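Local coordinates for conserved Hypothetical Protein TT1486 (Thermus thermophilus, PDB 2CU5) that is of unproven function but, as a trimeric member of the UPF0047 (YjbQ) family, may act as a secondary thiamine-phosphate synthase, at residues Ala25-His30 with Val124-Leu129; Val47-Asp52 with Gly106-Val111. All coordinates share one frame; numbering follows the deposited sequence.

Contact 1: residues Ala25-His30 with Val124-Leu129; sequences AALSGH and VWVRLL
Leu27 and Leu128 face each other with their CA atoms 7.4 Å apart, where the type I' turn Leu27-His30, closed by a bond from His30 N to Leu27 O, packs on the end of strand 120-128. The turn follows helix 20-25 and leads into strand 32-37, so the contact joins this connection to the C-terminal strand. Leu128 CB sits over the centre of one face of the His30 ring, 3.8 Å from the centroid, in a CH-pi contact. With CG anti to the backbone N (chi1 173°), the His30 ring reaches out to Leu128. Leu128 forks at CG: CD1 meets His30 CB at 3.8 Å, while CD2 presses on Leu27 CD2 at 3.3 Å, tighter than usual for two methyls. Leu27 CD2 also reaches Val126 CG1 at 4.2 Å, and the two side chains cross at about a right angle. At the ring edge, near its plane, the terminal Leu129 O comes within 3.1 Å of His30 CE1. His30 NE2 has a weak hydrogen bond to Leu33 O. Replacing His30 with an alanine would probably bare one flank of Leu128 and leave Leu33 O without this donor. Leu27 and Val126 both also touch Val34. The turn is thus held to the strand by apolar and CH-pi packing, with the C-terminal carboxylate beside the imidazole, where its negative charge may polarise the ring.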
loop_
_atom_site.group_PDB
_atom_site.type_symbol
_atom_site.label_atom_id
_atom_site.label_comp_id
_atom_site.label_asym_id
_atom_site.label_seq_id
_atom_site.Cartn_x
_atom_site.Cartn_y
_atom_site.Cartn_z
ATOM N N ALA A 25 -2.247 -1.681 23.132
ATOM C CA ALA A 25 -2.232 -1.008 24.423
ATOM C C ALA A 25 -2.788 0.406 24.306
ATOM O O ALA A 25 -3.228 0.989 25.297
ATOM C CB ALA A 25 -0.812 -0.973 24.986
ATOM N N ALA A 26 -2.775 0.959 23.096
ATOM C CA ALA A 26 -3.282 2.308 22.883
ATOM C C ALA A 26 -4.768 2.328 22.531
ATOM O O ALA A 26 -5.375 3.396 22.445
ATOM C CB ALA A 26 -2.482 2.999 21.782
ATOM N N LEU A 27 -5.355 1.148 22.352
ATOM C CA LEU A 27 -6.761 1.042 21.975
ATOM C C LEU A 27 -7.788 1.211 23.089
ATOM O O LEU A 27 -8.961 1.466 22.810
ATOM C CB LEU A 27 -7.008 -0.297 21.283
ATOM C CG LEU A 27 -6.136 -0.546 20.051
ATOM C CD1 LEU A 27 -6.497 -1.887 19.431
ATOM C CD2 LEU A 27 -6.336 0.583 19.052
ATOM N N SER A 28 -7.363 1.062 24.339
ATOM C CA SER A 28 -8.281 1.190 25.474
ATOM C C SER A 28 -9.555 0.364 25.275
ATOM O O SER A 28 -10.664 0.864 25.458
ATOM C CB SER A 28 -8.654 2.662 25.689
ATOM O OG SER A 28 -7.517 3.432 26.047
ATOM N N GLY A 29 -9.392 -0.899 24.892
ATOM C CA GLY A 29 -10.537 -1.773 24.694
ATOM C C GLY A 29 -11.476 -1.419 23.550
ATOM O O GLY A 29 -12.601 -1.913 23.493
ATOM N N HIS A 30 -11.023 -0.574 22.634
ATOM C CA HIS A 30 -11.842 -0.166 21.494
ATOM C C HIS A 30 -12.277 -1.329 20.600
ATOM O O HIS A 30 -11.566 -2.324 20.458
ATOM C CB HIS A 30 -11.068 0.843 20.636
ATOM C CG HIS A 30 -11.755 1.210 19.352
ATOM N ND1 HIS A 30 -12.894 1.986 19.310
ATOM C CD2 HIS A 30 -11.459 0.910 18.064
ATOM C CE1 HIS A 30 -13.269 2.148 18.053
ATOM N NE2 HIS A 30 -12.415 1.505 17.277
ATOM N N VAL A 124 4.442 6.596 15.614
ATOM C CA VAL A 124 3.377 5.850 14.974
ATOM C C VAL A 124 2.101 6.438 15.560
ATOM O O VAL A 124 1.902 6.409 16.775
ATOM C CB VAL A 124 3.441 4.346 15.295
ATOM C CG1 VAL A 124 2.225 3.649 14.705
ATOM C CG2 VAL A 124 4.723 3.737 14.723
ATOM N N TRP A 125 1.257 6.998 14.704
ATOM C CA TRP A 125 0.006 7.589 15.163
ATOM C C TRP A 125 -1.116 6.566 15.116
ATOM O O TRP A 125 -1.213 5.779 14.174
ATOM C CB TRP A 125 -0.356 8.800 14.309
ATOM C CG TRP A 125 0.685 9.879 14.330
ATOM C CD1 TRP A 125 1.697 10.030 15.239
ATOM C CD2 TRP A 125 0.794 10.979 13.420
ATOM N NE1 TRP A 125 2.428 11.159 14.949
ATOM C CE2 TRP A 125 1.895 11.761 13.839
ATOM C CE3 TRP A 125 0.068 11.382 12.290
ATOM C CZ2 TRP A 125 2.289 12.926 13.167
ATOM C CZ3 TRP A 125 0.458 12.539 11.621
ATOM C CH2 TRP A 125 1.561 13.297 12.065
ATOM N N VAL A 126 -1.965 6.579 16.139
ATOM C CA VAL A 126 -3.067 5.637 16.222
ATOM C C VAL A 126 -4.379 6.398 16.360
ATOM O O VAL A 126 -4.535 7.223 17.257
ATOM C CB VAL A 126 -2.905 4.702 17.436
ATOM C CG1 VAL A 126 -3.993 3.641 17.421
ATOM C CG2 VAL A 126 -1.521 4.064 17.428
ATOM N N ARG A 127 -5.309 6.113 15.459
ATOM C CA ARG A 127 -6.614 6.751 15.457
ATOM C C ARG A 127 -7.711 5.701 15.429
ATOM O O ARG A 127 -7.707 4.811 14.580
ATOM C CB ARG A 127 -6.745 7.656 14.234
ATOM C CG ARG A 127 -8.159 8.131 13.948
ATOM C CD ARG A 127 -8.664 9.096 15.001
ATOM N NE ARG A 127 -9.466 10.140 14.374
ATOM C CZ ARG A 127 -10.656 9.943 13.817
ATOM N NH1 ARG A 127 -11.205 8.737 13.814
ATOM N NH2 ARG A 127 -11.285 10.955 13.239
ATOM N N LEU A 128 -8.649 5.804 16.364
ATOM C CA LEU A 128 -9.761 4.864 16.425
ATOM C C LEU A 128 -10.922 5.444 15.625
ATOM O O LEU A 128 -11.257 6.618 15.775
ATOM C CB LEU A 128 -10.205 4.655 17.878
ATOM C CG LEU A 128 -9.102 4.441 18.923
ATOM C CD1 LEU A 128 -9.715 4.344 20.314
ATOM C CD2 LEU A 128 -8.319 3.183 18.598
ATOM N N LEU A 129 -11.521 4.628 14.764
ATOM C CA LEU A 129 -12.665 5.066 13.974
ATOM C C LEU A 129 -13.931 4.587 14.678
ATOM O O LEU A 129 -13.851 3.572 15.405
ATOM C CB LEU A 129 -12.634 4.467 12.563
ATOM C CG LEU A 129 -11.614 4.987 11.549
ATOM C CD1 LEU A 129 -10.202 4.613 11.980
ATOM C CD2 LEU A 129 -11.934 4.399 10.185
ATOM O OXT LEU A 129 -14.988 5.214 14.472
#

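Contact 2: residues Val47-Asp52 with Gly106-Val111; sequences VQEGAD and GRWQQV
Gln48 and Gln110 form an antiparallel hydrogen-bonded pair where strands 43-48 and 110-115 of the three-stranded sheet meet. Gln48 N donates to Gln110 O (3.1 Å) and Gln110 N to Gln48 O (2.8 Å). Val47 pairs with Val111 at the neighbouring non-hydrogen-bonded site. Beyond the strands, Glu49 CA comes 3.1 Å from Trp108 O in a CA-H...O contact. Glu49 CG is anti to the backbone N (chi1 -167°) and runs alongside Trp108 CB, the two side chains pointing the same way. Ala51 CB meets the Trp108 ring at its edge, in plane, 3.5 Å from CE3. Val47 CG1 lies against the Gln109 side chain, 3.5 Å from its NE2. The outer shell fixes these groups. Gln109 OE1 accepts from Gly106 N across the type I turn Gly106-Gln109, and its NE2 also binds Val38 O of the third subunit. Gln48 OE1 takes bonds from its neighbour Glu49 N and from His84 of the third subunit, so this strand end lies at the trimer interface. Gln110 OE1 is bonded to Asn18. One water bridges the segments, accepting from Gln109 NE2 at 2.8 Å and donating to Val47 O at 2.9 Å.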
loop_
_atom_site.group_PDB
_atom_site.type_symbol
_atom_site.label_atom_id
_atom_site.label_comp_id
_atom_site.label_asym_id
_atom_site.label_seq_id
_atom_site.Cartn_x
_atom_site.Cartn_y
_atom_site.Cartn_z
ATOM N N VAL A 47 1.826 -5.587 7.460
ATOM C CA VAL A 47 1.278 -6.697 8.221
ATOM C C VAL A 47 1.924 -7.933 7.603
ATOM O O VAL A 47 1.730 -8.213 6.421
ATOM C CB VAL A 47 -0.254 -6.809 8.074
ATOM C CG1 VAL A 47 -0.735 -8.070 8.771
ATOM C CG2 VAL A 47 -0.940 -5.577 8.678
ATOM N N GLN A 48 2.702 -8.660 8.393
ATOM C CA GLN A 48 3.379 -9.846 7.892
ATOM C C GLN A 48 3.561 -10.915 8.957
ATOM O O GLN A 48 3.040 -10.798 10.064
ATOM C CB GLN A 48 4.732 -9.460 7.288
ATOM C CG GLN A 48 4.707 -9.356 5.768
ATOM C CD GLN A 48 4.317 -10.672 5.126
ATOM O OE1 GLN A 48 4.806 -11.731 5.519
ATOM N NE2 GLN A 48 3.443 -10.615 4.130
ATOM N N GLU A 49 4.305 -11.964 8.622
ATOM C CA GLU A 49 4.518 -13.059 9.555
ATOM C C GLU A 49 5.733 -12.881 10.458
ATOM O O GLU A 49 6.829 -12.560 9.993
ATOM C CB GLU A 49 4.656 -14.381 8.797
ATOM C CG GLU A 49 4.561 -15.589 9.708
ATOM C CD GLU A 49 4.975 -16.878 9.041
ATOM O OE1 GLU A 49 4.607 -17.102 7.867
ATOM O OE2 GLU A 49 5.663 -17.677 9.703
ATOM N N GLY A 50 5.528 -13.102 11.753
ATOM C CA GLY A 50 6.616 -12.991 12.704
ATOM C C GLY A 50 6.958 -14.334 13.328
ATOM O O GLY A 50 8.069 -14.526 13.826
ATOM N N ALA A 51 6.011 -15.269 13.294
ATOM C CA ALA A 51 6.217 -16.593 13.886
ATOM C C ALA A 51 7.540 -17.211 13.452
ATOM O O ALA A 51 8.276 -17.757 14.273
ATOM C CB ALA A 51 5.066 -17.512 13.533
ATOM N N ASP A 52 7.835 -17.143 12.159
ATOM C CA ASP A 52 9.100 -17.667 11.657
ATOM C C ASP A 52 9.997 -16.461 11.389
ATOM O O ASP A 52 9.725 -15.665 10.491
ATOM C CB ASP A 52 8.890 -18.456 10.366
ATOM C CG ASP A 52 10.178 -19.063 9.847
ATOM O OD1 ASP A 52 11.257 -18.663 10.338
ATOM O OD2 ASP A 52 10.112 -19.929 8.947
ATOM N N GLY A 106 -4.962 -12.497 11.075
ATOM C CA GLY A 106 -4.886 -13.887 10.673
ATOM C C GLY A 106 -3.973 -14.626 11.632
ATOM O O GLY A 106 -3.257 -14.009 12.425
ATOM N N ARG A 107 -3.989 -15.950 11.557
ATOM C CA ARG A 107 -3.183 -16.779 12.439
ATOM C C ARG A 107 -1.675 -16.529 12.360
ATOM O O ARG A 107 -0.952 -16.786 13.324
ATOM C CB ARG A 107 -3.478 -18.258 12.162
ATOM C CG ARG A 107 -2.712 -19.205 13.060
ATOM C CD ARG A 107 -2.839 -20.653 12.613
ATOM N NE ARG A 107 -4.195 -21.173 12.744
ATOM C CZ ARG A 107 -4.510 -22.459 12.611
ATOM N NH1 ARG A 107 -3.561 -23.348 12.345
ATOM N NH2 ARG A 107 -5.770 -22.857 12.739
ATOM N N TRP A 108 -1.194 -16.028 11.226
ATOM C CA TRP A 108 0.239 -15.774 11.072
ATOM C C TRP A 108 0.583 -14.317 10.812
ATOM O O TRP A 108 1.622 -14.023 10.217
ATOM C CB TRP A 108 0.804 -16.624 9.934
ATOM C CG TRP A 108 0.517 -18.075 10.093
ATOM C CD1 TRP A 108 -0.478 -18.786 9.485
ATOM C CD2 TRP A 108 1.205 -18.994 10.947
ATOM N NE1 TRP A 108 -0.452 -20.093 9.909
ATOM C CE2 TRP A 108 0.572 -20.249 10.807
ATOM C CE3 TRP A 108 2.296 -18.879 11.818
ATOM C CZ2 TRP A 108 0.994 -21.385 11.510
ATOM C CZ3 TRP A 108 2.716 -20.011 12.517
ATOM C CH2 TRP A 108 2.063 -21.247 12.356
ATOM N N GLN A 109 -0.276 -13.406 11.261
ATOM C CA GLN A 109 -0.045 -11.981 11.044
ATOM C C GLN A 109 0.307 -11.195 12.297
ATOM O O GLN A 109 -0.204 -11.464 13.383
ATOM C CB GLN A 109 -1.275 -11.322 10.412
ATOM C CG GLN A 109 -1.617 -11.759 8.999
ATOM C CD GLN A 109 -2.853 -11.039 8.491
ATOM O OE1 GLN A 109 -3.873 -10.991 9.179
ATOM N NE2 GLN A 109 -2.770 -10.472 7.289
ATOM N N GLN A 110 1.186 -10.215 12.119
ATOM C CA GLN A 110 1.622 -9.315 13.178
ATOM C C GLN A 110 1.828 -7.950 12.519
ATOM O O GLN A 110 2.115 -7.872 11.320
ATOM C CB GLN A 110 2.936 -9.801 13.803
ATOM C CG GLN A 110 2.796 -11.045 14.667
ATOM C CD GLN A 110 2.110 -10.766 15.995
ATOM O OE1 GLN A 110 2.735 -10.292 16.939
ATOM N NE2 GLN A 110 0.811 -11.047 16.065
ATOM N N VAL A 111 1.663 -6.877 13.286
ATOM C CA VAL A 111 1.847 -5.533 12.749
ATOM C C VAL A 111 3.293 -5.107 12.961
ATOM O O VAL A 111 3.796 -5.137 14.085
ATOM C CB VAL A 111 0.902 -4.522 13.437
ATOM C CG1 VAL A 111 1.079 -3.142 12.830
ATOM C CG2 VAL A 111 -0.531 -4.987 13.288
HETATM O O HOH W 1 -0.285 -10.236 6.076
#

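In the fold
The centres of the two contacts lie 19 Å apart, and their nearest atoms are about 7 Å apart without touching. Contact 1 belongs to the five-stranded antiparallel sheet, through strand 120-128. Contact 2 belongs to the three-stranded one. In chain order the segments run 25-30, 47-52, 106-111, 124-129, so the pairing of contact 2 is enclosed by that of contact 1. Strands 110-115 and 120-128 are consecutive and lead from one sheet to the other. Strand 93-99 of the larger sheet touches residues of both contacts. Contact 1 touches both other subunits and contact 2 the third, so residues of both sheets lie at subunit interfaces.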